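Local coordinates for GDSL-like protein (Roseburia intestinalis L1-82, PDB 6HFZ) that removes acetyl groups from acetylated beta-mannans as a two-domain carbohydrate esterase, with an esterase domain of the SGNH hydrolase clan, at residues I105-S108 against V109-S113; T120-G123 against L124-V128; H155-I158 against A159-Y162. All coordinates share one frame; numbering follows the deposited sequence.

Contact 1. Residues I105-S108 against V109-S113; sequences IEFS and VNDDS. With ACT (acetate ion), chain E.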
ATOM      1  N   ILE A 105      -5.086  -6.695   3.479  1.00 19.05           N
ATOM      2  CA  ILE A 105      -4.722  -5.740   2.491  1.00 19.63           C
ATOM      3  C   ILE A 105      -5.665  -4.533   2.600  1.00 20.67           C
ATOM      4  O   ILE A 105      -6.866  -4.683   2.524  1.00 20.57           O
ATOM      5  CB  ILE A 105      -4.750  -6.356   1.086  1.00 21.75           C
ATOM      6  CG1 ILE A 105      -3.723  -7.470   0.912  1.00 21.33           C
ATOM      7  CG2 ILE A 105      -4.559  -5.266   0.051  1.00 20.28           C
ATOM      8  CD1 ILE A 105      -3.830  -8.175  -0.380  1.00 24.06           C
ATOM      9  N   GLU A 106      -5.107  -3.330   2.756  1.00 19.21           N
ATOM     10  CA  GLU A 106      -5.882  -2.163   3.165  1.00 19.95           C
ATOM     11  C   GLU A 106      -5.397  -0.925   2.404  1.00 19.54           C
ATOM     12  O   GLU A 106      -4.510  -0.190   2.898  1.00 18.58           O
ATOM     13  CB  GLU A 106      -5.706  -2.018   4.678  1.00 22.65           C
ATOM     14  CG  GLU A 106      -6.553  -0.962   5.361  1.00 23.24           C
ATOM     15  CD  GLU A 106      -6.112   0.477   5.207  1.00 24.07           C
ATOM     16  OE1 GLU A 106      -6.887   1.242   4.548  1.00 23.70           O
ATOM     17  OE2 GLU A 106      -4.982   0.836   5.681  1.00 23.16           O
ATOM     18  N   PHE A 107      -5.981  -0.699   1.216  1.00 18.05           N
ATOM     19  CA  PHE A 107      -5.560   0.389   0.327  1.00 18.71           C
ATOM     20  C   PHE A 107      -6.761   1.183  -0.221  1.00 18.84           C
ATOM     21  O   PHE A 107      -6.607   1.990  -1.127  1.00 17.89           O
ATOM     22  CB  PHE A 107      -4.711  -0.145  -0.836  1.00 18.74           C
ATOM     23  CG  PHE A 107      -3.290  -0.485  -0.477  1.00 18.44           C
ATOM     24  CD1 PHE A 107      -2.412   0.510  -0.029  1.00 18.85           C
ATOM     25  CD2 PHE A 107      -2.838  -1.792  -0.520  1.00 19.51           C
ATOM     26  CE1 PHE A 107      -1.085   0.209   0.266  1.00 20.29           C
ATOM     27  CE2 PHE A 107      -1.536  -2.096  -0.122  1.00 20.67           C
ATOM     28  CZ  PHE A 107      -0.653  -1.098   0.220  1.00 19.14           C
ATOM     29  N   SER A 108      -7.981   0.899   0.270  1.00 17.32           N
ATOM     30  CA  SER A 108      -9.197   1.478  -0.337  1.00 18.52           C
ATOM     31  C   SER A 108      -9.413   2.977  -0.056  1.00 18.86           C
ATOM     32  O   SER A 108     -10.328   3.557  -0.689  1.00 18.48           O
ATOM     33  CB  SER A 108     -10.435   0.647   0.029  1.00 19.24           C
ATOM     34  OG  SER A 108     -10.197  -0.723  -0.291  1.00 20.05           O
ATOM     35  N   VAL A 109      -8.603   3.638   0.808  1.00 18.07           N
ATOM     36  CA  VAL A 109      -8.644   5.095   0.890  1.00 18.18           C
ATOM     37  C   VAL A 109      -7.271   5.682   0.547  1.00 18.34           C
ATOM     38  O   VAL A 109      -6.951   6.862   0.908  1.00 20.56           O
ATOM     39  CB  VAL A 109      -9.142   5.602   2.249  1.00 19.74           C
ATOM     40  CG1 VAL A 109     -10.635   5.309   2.432  1.00 22.37           C
ATOM     41  CG2 VAL A 109      -8.352   5.059   3.431  1.00 19.06           C
ATOM     42  N   ASN A 110      -6.450   4.908  -0.150  1.00 18.46           N
ATOM     43  CA  ASN A 110      -5.183   5.389  -0.687  1.00 19.12           C
ATOM     44  C   ASN A 110      -5.255   5.390  -2.217  1.00 20.06           C
ATOM     45  O   ASN A 110      -5.056   6.427  -2.868  1.00 22.04           O
ATOM     46  CB  ASN A 110      -4.003   4.529  -0.223  1.00 20.27           C
ATOM     47  CG  ASN A 110      -3.655   4.755   1.230  1.00 22.30           C
ATOM     48  OD1 ASN A 110      -4.062   3.976   2.095  1.00 22.65           O
ATOM     49  ND2 ASN A 110      -2.996   5.879   1.512  1.00 23.85           N
ATOM     50  N   ASP A 111      -5.593   4.229  -2.774  1.00 19.09           N
ATOM     51  CA  ASP A 111      -5.893   4.065  -4.193  1.00 20.24           C
ATOM     52  C   ASP A 111      -7.052   5.006  -4.541  1.00 20.14           C
ATOM     53  O   ASP A 111      -7.991   5.123  -3.769  1.00 20.27           O
ATOM     54  CB  ASP A 111      -6.331   2.643  -4.547  1.00 20.43           C
ATOM     55  CG  ASP A 111      -5.221   1.610  -4.463  1.00 19.52           C
ATOM     56  OD1 ASP A 111      -4.160   1.926  -3.827  1.00 17.19           O
ATOM     57  OD2 ASP A 111      -5.402   0.519  -5.029  1.00 19.66           O
ATOM     58  N   ASP A 112      -6.989   5.653  -5.717  1.00 21.63           N
ATOM     59  CA  ASP A 112      -8.179   6.303  -6.312  1.00 22.91           C
ATOM     60  C   ASP A 112      -9.065   5.208  -6.923  1.00 21.19           C
ATOM     61  O   ASP A 112      -8.584   4.098  -7.208  1.00 19.59           O
ATOM     62  CB  ASP A 112      -7.795   7.320  -7.391  1.00 25.26           C
ATOM     63  CG  ASP A 112      -7.010   8.526  -6.882  1.00 31.82           C
ATOM     64  OD1 ASP A 112      -7.300   8.979  -5.757  1.00 31.27           O
ATOM     65  OD2 ASP A 112      -6.123   9.000  -7.636  1.00 35.83           O
ATOM     66  N   SER A 113     -10.380   5.480  -7.052  1.00 22.50           N
ATOM     67  CA  SER A 113     -11.318   4.461  -7.552  1.00 21.48           C
ATOM     68  C   SER A 113     -11.329   4.462  -9.083  1.00 24.83           C
ATOM     69  O   SER A 113     -12.279   4.953  -9.728  1.00 24.87           O
ATOM     70  CB  SER A 113     -12.726   4.642  -6.993  1.00 20.98           C
ATOM     71  OG  SER A 113     -13.440   3.398  -7.049  1.00 22.64           O
TER
HETATM   72  C   ACT E 401      -3.026   7.531   4.314  1.00 31.04           C
HETATM   73  O   ACT E 401      -2.812   8.736   4.655  1.00 32.88           O
HETATM   74  OXT ACT E 401      -2.134   6.769   3.928  1.00 25.60           O
HETATM   75  CH3 ACT E 401      -4.402   6.948   4.348  1.00 31.16           C
HETATM   76  O   HOH W   1      -4.336   3.468   5.057  1.00 22.78           O
HETATM   77  O   HOH W   2      -9.780   6.617  -2.110  1.00 26.99           O

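Contact 2. Residues T120-G123 against L124-V128; sequences TYEG and LVRKV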
ATOM      1  N   THR A 120      -3.463  -2.252 -10.527  1.00 19.45           N
ATOM      2  CA  THR A 120      -2.370  -2.386  -9.556  1.00 20.66           C
ATOM      3  C   THR A 120      -2.804  -3.290  -8.390  1.00 19.25           C
ATOM      4  O   THR A 120      -2.026  -4.134  -7.924  1.00 19.15           O
ATOM      5  CB  THR A 120      -1.780  -1.049  -9.103  1.00 18.25           C
ATOM      6  OG1 THR A 120      -2.790  -0.340  -8.369  1.00 17.13           O
ATOM      7  CG2 THR A 120      -1.315  -0.172 -10.247  1.00 20.95           C
ATOM      8  N   TYR A 121      -4.003  -3.085  -7.838  1.00 17.99           N
ATOM      9  CA  TYR A 121      -4.511  -3.946  -6.754  1.00 20.11           C
ATOM     10  C   TYR A 121      -4.628  -5.413  -7.185  1.00 20.59           C
ATOM     11  O   TYR A 121      -4.319  -6.308  -6.398  1.00 19.78           O
ATOM     12  CB  TYR A 121      -5.849  -3.387  -6.313  1.00 21.65           C
ATOM     13  CG  TYR A 121      -6.428  -3.831  -5.010  1.00 19.94           C
ATOM     14  CD1 TYR A 121      -6.090  -3.166  -3.847  1.00 18.95           C
ATOM     15  CD2 TYR A 121      -7.469  -4.754  -4.980  1.00 20.29           C
ATOM     16  CE1 TYR A 121      -6.730  -3.444  -2.661  1.00 19.55           C
ATOM     17  CE2 TYR A 121      -8.111  -5.048  -3.796  1.00 18.99           C
ATOM     18  CZ  TYR A 121      -7.736  -4.388  -2.636  1.00 19.94           C
ATOM     19  OH  TYR A 121      -8.401  -4.592  -1.454  1.00 21.26           O
ATOM     20  N   GLU A 122      -5.056  -5.667  -8.437  1.00 20.60           N
ATOM     21  CA  GLU A 122      -5.114  -7.035  -8.924  1.00 20.61           C
ATOM     22  C   GLU A 122      -3.707  -7.673  -8.915  1.00 20.40           C
ATOM     23  O   GLU A 122      -3.560  -8.822  -8.450  1.00 19.73           O
ATOM     24  CB  GLU A 122      -5.742  -7.153 -10.316  1.00 21.53           C
ATOM     25  CG  GLU A 122      -5.772  -8.600 -10.756  1.00 23.41           C
ATOM     26  CD  GLU A 122      -6.690  -8.912 -11.923  1.00 24.56           C
ATOM     27  OE1 GLU A 122      -7.355  -9.999 -11.882  1.00 25.21           O
ATOM     28  OE2 GLU A 122      -6.795  -8.080 -12.804  1.00 26.31           O
ATOM     29  N   GLY A 123      -2.693  -6.944  -9.404  1.00 19.91           N
ATOM     30  CA  GLY A 123      -1.316  -7.406  -9.350  1.00 21.51           C
ATOM     31  C   GLY A 123      -0.879  -7.735  -7.943  1.00 19.46           C
ATOM     32  O   GLY A 123      -0.266  -8.765  -7.717  1.00 20.65           O
ATOM     33  N   LEU A 124      -1.212  -6.848  -6.981  1.00 18.74           N
ATOM     34  CA  LEU A 124      -0.844  -7.079  -5.588  1.00 19.07           C
ATOM     35  C   LEU A 124      -1.529  -8.333  -5.048  1.00 19.45           C
ATOM     36  O   LEU A 124      -0.856  -9.228  -4.403  1.00 21.38           O
ATOM     37  CB  LEU A 124      -1.228  -5.851  -4.754  1.00 21.17           C
ATOM     38  CG  LEU A 124      -1.062  -6.062  -3.248  1.00 18.79           C
ATOM     39  CD1 LEU A 124       0.401  -6.328  -2.859  1.00 20.49           C
ATOM     40  CD2 LEU A 124      -1.627  -4.867  -2.470  1.00 19.74           C
ATOM     41  N   VAL A 125      -2.847  -8.440  -5.257  1.00 19.57           N
ATOM     42  CA  VAL A 125      -3.610  -9.580  -4.758  1.00 19.51           C
ATOM     43  C   VAL A 125      -3.047 -10.899  -5.345  1.00 21.28           C
ATOM     44  O   VAL A 125      -2.864 -11.899  -4.616  1.00 21.01           O
ATOM     45  CB  VAL A 125      -5.127  -9.415  -5.006  1.00 20.36           C
ATOM     46  CG1 VAL A 125      -5.897 -10.708  -4.770  1.00 23.27           C
ATOM     47  CG2 VAL A 125      -5.720  -8.277  -4.195  1.00 21.52           C
ATOM     48  N   ARG A 126      -2.909 -10.962  -6.674  1.00 22.98           N
ATOM     49  CA  ARG A 126      -2.336 -12.168  -7.324  1.00 22.92           C
ATOM     50  C   ARG A 126      -0.988 -12.536  -6.690  1.00 23.92           C
ATOM     51  O   ARG A 126      -0.751 -13.707  -6.364  1.00 23.22           O
ATOM     52  CB  ARG A 126      -2.226 -11.996  -8.833  1.00 22.56           C
ATOM     53  CG  ARG A 126      -3.577 -11.960  -9.530  1.00 24.11           C
ATOM     54  CD  ARG A 126      -3.444 -11.734 -11.006  1.00 23.14           C
ATOM     55  NE  ARG A 126      -2.806 -12.888 -11.627  1.00 24.53           N
ATOM     56  CZ  ARG A 126      -3.461 -13.919 -12.158  1.00 25.50           C
ATOM     57  NH1 ARG A 126      -4.776 -14.014 -12.039  1.00 24.19           N
ATOM     58  NH2 ARG A 126      -2.776 -14.832 -12.848  1.00 25.67           N
ATOM     59  N   LYS A 127      -0.085 -11.561  -6.521  1.00 20.89           N
ATOM     60  CA  LYS A 127       1.250 -11.854  -6.010  1.00 23.96           C
ATOM     61  C   LYS A 127       1.162 -12.434  -4.597  1.00 23.65           C
ATOM     62  O   LYS A 127       1.891 -13.327  -4.223  1.00 25.74           O
ATOM     63  CB  LYS A 127       2.124 -10.599  -6.056  1.00 25.30           C
ATOM     64  CG  LYS A 127       3.485 -10.681  -5.354  1.00 27.42           C
ATOM     65  CD  LYS A 127       4.403  -9.521  -5.605  1.00 31.96           C
ATOM     66  CE  LYS A 127       4.972  -9.514  -7.000  1.00 40.45           C
ATOM     67  NZ  LYS A 127       5.490  -8.182  -7.409  1.00 48.54           N
ATOM     68  N   VAL A 128       0.356 -11.804  -3.730  1.00 23.76           N
ATOM     69  CA  VAL A 128       0.284 -12.279  -2.342  1.00 20.94           C
ATOM     70  C   VAL A 128      -0.396 -13.652  -2.278  1.00 22.57           C
ATOM     71  O   VAL A 128       0.063 -14.558  -1.563  1.00 21.10           O
ATOM     72  CB  VAL A 128      -0.395 -11.229  -1.440  1.00 19.61           C
ATOM     73  CG1 VAL A 128      -0.671 -11.773  -0.055  1.00 20.97           C
ATOM     74  CG2 VAL A 128       0.398  -9.928  -1.372  1.00 20.83           C
TER

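Contact 3. Residues H155-I158 against A159-Y162; sequences HGRI and ARHY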
ATOM      1  N   HIS A 155     -11.823  -2.292  -5.788  1.00 18.64           N
ATOM      2  CA  HIS A 155     -11.227  -3.346  -4.991  1.00 19.43           C
ATOM      3  C   HIS A 155     -12.168  -4.550  -4.823  1.00 20.95           C
ATOM      4  O   HIS A 155     -11.724  -5.723  -4.748  1.00 18.73           O
ATOM      5  CB  HIS A 155     -10.731  -2.773  -3.681  1.00 18.11           C
ATOM      6  CG  HIS A 155      -9.625  -1.790  -3.875  1.00 18.78           C
ATOM      7  ND1 HIS A 155      -9.198  -0.960  -2.847  1.00 18.38           N
ATOM      8  CD2 HIS A 155      -8.830  -1.536  -4.936  1.00 17.77           C
ATOM      9  CE1 HIS A 155      -8.201  -0.209  -3.317  1.00 20.97           C
ATOM     10  NE2 HIS A 155      -7.923  -0.572  -4.573  1.00 19.37           N
ATOM     11  N   GLY A 156     -13.458  -4.258  -4.701  1.00 20.39           N
ATOM     12  CA  GLY A 156     -14.486  -5.275  -4.527  1.00 21.76           C
ATOM     13  C   GLY A 156     -14.624  -6.181  -5.742  1.00 21.18           C
ATOM     14  O   GLY A 156     -14.996  -7.362  -5.592  1.00 21.08           O
ATOM     15  N   ARG A 157     -14.404  -5.634  -6.933  1.00 22.25           N
ATOM     16  CA  ARG A 157     -14.426  -6.430  -8.168  1.00 24.41           C
ATOM     17  C   ARG A 157     -13.325  -7.474  -8.111  1.00 22.23           C
ATOM     18  O   ARG A 157     -13.520  -8.620  -8.573  1.00 25.84           O
ATOM     19  CB  ARG A 157     -14.254  -5.572  -9.415  1.00 25.89           C
ATOM     20  CG  ARG A 157     -15.445  -4.668  -9.679  1.00 26.51           C
ATOM     21  CD  ARG A 157     -15.146  -3.650 -10.769  1.00 28.54           C
ATOM     22  NE  ARG A 157     -16.363  -2.978 -11.212  1.00 30.11           N
ATOM     23  CZ  ARG A 157     -16.412  -1.782 -11.800  1.00 28.94           C
ATOM     24  NH1 ARG A 157     -15.303  -1.188 -12.208  1.00 36.97           N
ATOM     25  NH2 ARG A 157     -17.578  -1.163 -11.933  1.00 32.40           N
ATOM     26  N   ILE A 158     -12.176  -7.094  -7.542  1.00 22.03           N
ATOM     27  CA  ILE A 158     -11.075  -8.043  -7.334  1.00 22.75           C
ATOM     28  C   ILE A 158     -11.424  -9.044  -6.236  1.00 20.23           C
ATOM     29  O   ILE A 158     -11.132 -10.243  -6.381  1.00 21.91           O
ATOM     30  CB  ILE A 158      -9.746  -7.308  -7.041  1.00 22.73           C
ATOM     31  CG1 ILE A 158      -9.377  -6.379  -8.193  1.00 25.51           C
ATOM     32  CG2 ILE A 158      -8.637  -8.292  -6.698  1.00 23.86           C
ATOM     33  CD1 ILE A 158      -9.462  -7.009  -9.596  1.00 26.49           C
ATOM     34  N   ALA A 159     -12.036  -8.580  -5.140  1.00 20.72           N
ATOM     35  CA  ALA A 159     -12.477  -9.463  -4.091  1.00 22.14           C
ATOM     36  C   ALA A 159     -13.364 -10.587  -4.653  1.00 22.08           C
ATOM     37  O   ALA A 159     -13.159 -11.746  -4.288  1.00 25.74           O
ATOM     38  CB  ALA A 159     -13.221  -8.698  -3.030  1.00 23.74           C
ATOM     39  N   ARG A 160     -14.323 -10.239  -5.510  1.00 22.61           N
ATOM     40  CA  ARG A 160     -15.325 -11.224  -5.979  1.00 23.44           C
ATOM     41  C   ARG A 160     -14.643 -12.134  -7.018  1.00 23.99           C
ATOM     42  O   ARG A 160     -14.894 -13.371  -7.038  1.00 22.15           O
ATOM     43  CB  ARG A 160     -16.556 -10.475  -6.507  1.00 23.28           C
ATOM     44  CG  ARG A 160     -17.438  -9.883  -5.412  1.00 23.13           C
ATOM     45  CD  ARG A 160     -18.719  -9.258  -5.933  1.00 22.47           C
ATOM     46  NE  ARG A 160     -18.488  -8.211  -6.895  1.00 22.75           N
ATOM     47  CZ  ARG A 160     -18.313  -6.932  -6.584  1.00 22.64           C
ATOM     48  NH1 ARG A 160     -18.281  -6.528  -5.314  1.00 23.14           N
ATOM     49  NH2 ARG A 160     -18.244  -6.072  -7.573  1.00 20.87           N
ATOM     50  N   HIS A 161     -13.740 -11.550  -7.818  1.00 23.25           N
ATOM     51  CA  HIS A 161     -13.019 -12.308  -8.886  1.00 22.43           C
ATOM     52  C   HIS A 161     -12.225 -13.466  -8.256  1.00 23.12           C
ATOM     53  O   HIS A 161     -12.191 -14.574  -8.821  1.00 23.62           O
ATOM     54  CB  HIS A 161     -12.116 -11.429  -9.749  1.00 23.12           C
ATOM     55  CG  HIS A 161     -11.659 -12.103 -11.013  1.00 25.44           C
ATOM     56  ND1 HIS A 161     -12.537 -12.402 -12.023  1.00 25.86           N
ATOM     57  CD2 HIS A 161     -10.438 -12.541 -11.415  1.00 26.51           C
ATOM     58  CE1 HIS A 161     -11.887 -13.010 -13.008  1.00 27.75           C
ATOM     59  NE2 HIS A 161     -10.585 -13.084 -12.676  1.00 26.37           N
ATOM     60  N   TYR A 162     -11.611 -13.241  -7.091  1.00 21.04           N
ATOM     61  CA  TYR A 162     -10.698 -14.261  -6.455  1.00 22.37           C
ATOM     62  C   TYR A 162     -11.387 -14.976  -5.303  1.00 23.49           C
ATOM     63  O   TYR A 162     -10.722 -15.766  -4.643  1.00 23.64           O
ATOM     64  CB  TYR A 162      -9.366 -13.628  -6.028  1.00 22.58           C
ATOM     65  CG  TYR A 162      -8.598 -13.186  -7.242  1.00 22.64           C
ATOM     66  CD1 TYR A 162      -7.902 -14.126  -7.974  1.00 24.37           C
ATOM     67  CD2 TYR A 162      -8.652 -11.888  -7.730  1.00 23.59           C
ATOM     68  CE1 TYR A 162      -7.244 -13.794  -9.145  1.00 23.39           C
ATOM     69  CE2 TYR A 162      -7.970 -11.537  -8.888  1.00 23.34           C
ATOM     70  CZ  TYR A 162      -7.272 -12.500  -9.603  1.00 24.19           C
ATOM     71  OH  TYR A 162      -6.642 -12.197 -10.787  1.00 26.03           O
TER

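Contact 1. Residues I105-S108 against V109-S113
N110 meets the F107 ring at its edge, near the ring plane, where N110 CB lies 4.3 Å from F107 CD1. The D111 carboxylate comes in obliquely from the next position along the loop, and D111 OD1 is 3.7 Å from F107 CB. In D111, CG is anti to its own carbonyl carbon (chi1 -70°), and this turns the carboxylate back beside F107. OD2 of D111 is held by S84 and H155, and the S108 hydroxyl is bonded to H155 and H141.

The N110 amide uses both of its ends. N110 ND2 donates to OXT of the acetate over 2.7 Å, in a fairly straight bond (165° at the hydrogen). N110 OD1 accepts from a water at 3.0 Å. The same water donates to E106 OE2 at 2.8 Å, so it ties the amide to a glutamate that also bonds T43 and N142. This probably limits rotation of the amide.

The backbone turn rests on one acceptor, F107 O. D111 N donates to F107 O at 3.0 Å, nearly in line with the carbonyl bond (163°). N110 N donates to F107 O at 3.1 Å, from above the carbonyl plane. The first bond closes an alpha-turn and the second a beta-turn, which together fold the chain sharply after strand 102-106. A second water bridges D111 O and, weakly, S108 O.

The acetate, probably from the crystallisation liquor, is also held by the backbone N of S41 and G81 and by H193 NE2. An asparagine amide joined by two backbone N-H groups around a bound carboxylate is consistent with the oxyanion hole of SGNH hydrolases, where N110 would be the clan's asparagine.

Contact 2. Residues T120-G123 against L124-V128
R126 packs back against E122, one turn earlier in helix 115-129, the helix of the beta-alpha-beta unit between strands 102-106 and 136-141. R126 CB lies 3.5 Å from E122 O. R126 CG comes closer, 3.3 Å from E122 O, because it sits beside its own backbone N and anti to the carbonyl carbon (chi1 -69°). R126 CD then runs alongside the E122 side chain, 3.9 Å from E122 CG. Beyond CD the chain bends, and the guanidinium plane stands almost perpendicular to the E122 carboxylate (86°). NE forms a salt bridge with E236, NH1 bonds Y162 OH and P227 O, and NH2 bonds ND1 of H374, in the C-terminal histidine run. E122 also bonds T231.

R126 N donates to E122 O over 2.9 Å. On another side of the helix, V125 CG2 meets the Y121 ring obliquely, 4.0 Å from Y121 CD2.

A leucine in place of R126 would probably leave E236 without its charged mate and Y162 OH without one of its partners. E122 OE1 and R126 NH1 are 4.8 Å apart and both bond Y162 OH. The hydroxyl thus bridges them, and their attraction is probably indirect, while their aliphatic parts pack together.

Contact 3. Residues H155-I158 against A159-Y162
A159 N donates to H155 O over 2.9 Å. The next three bonds follow the same i to i+4 pattern. R160 N reaches G156 O at 3.0 Å, H161 N reaches R157 O, and Y162 N reaches I158 O at 3.1 Å. The four bonds run one after another along helix 152-161, which joins strands 136-141 and 166-168 in a beta-alpha-beta unit. The buried polar ends bond elsewhere: H155 to S108 and D111, and Y162 OH to E122 and R126.

R160 folds back over the turn before it. A bend at chi3 (-58°) lays the guanidinium across the G156 carbonyl. G156 O sits over one face of the group, 3.4 Å from R160 NH1, at an angle poor for a hydrogen bond. R160 NH2 also reaches R157 CG, at 3.8 Å. The two guanidinium planes are nearly perpendicular (87°), and their charged atoms are not in contact.

On the buried side, I158 and Y162 lie side by side, with I158 CG2 3.7 Å from Y162 CD2. The edge of the Y162 ring also meets I158 O, 3.3 Å from Y162 CD2. H161 CD2 lies over one face of that ring, offset toward the rim, and H161 NE2 bonds A228 O. The H155 ring stacks with Y121 of helix 115-129.

The exposed side carries R160, where the partial negative charge of G156 O over the guanidinium face probably favours the cation. The buried side mixes the apolar packing of I158 and the Y162 ring with hydrogen-bonded polar groups.

All three contacts are local and lie in series along the esterase domain. Contact 1 is the most central and is rich in water and ligand contacts, a loop at the end of strand 102-106 beside the probable active site. Contacts 2 and 3 are helical turns in two successive beta-alpha-beta units, each relying on i to i+4 backbone bonds. Contact 2 is largely buried; contact 3 reaches the surface through R160. H155 links contact 3 to the polar loop of contact 1, and Y162 links it to the charged pair of contact 2. Contacts 1 and 2 meet instead mainly by apolar packing, with F107 CE2 3.6 Å from L124 CD2.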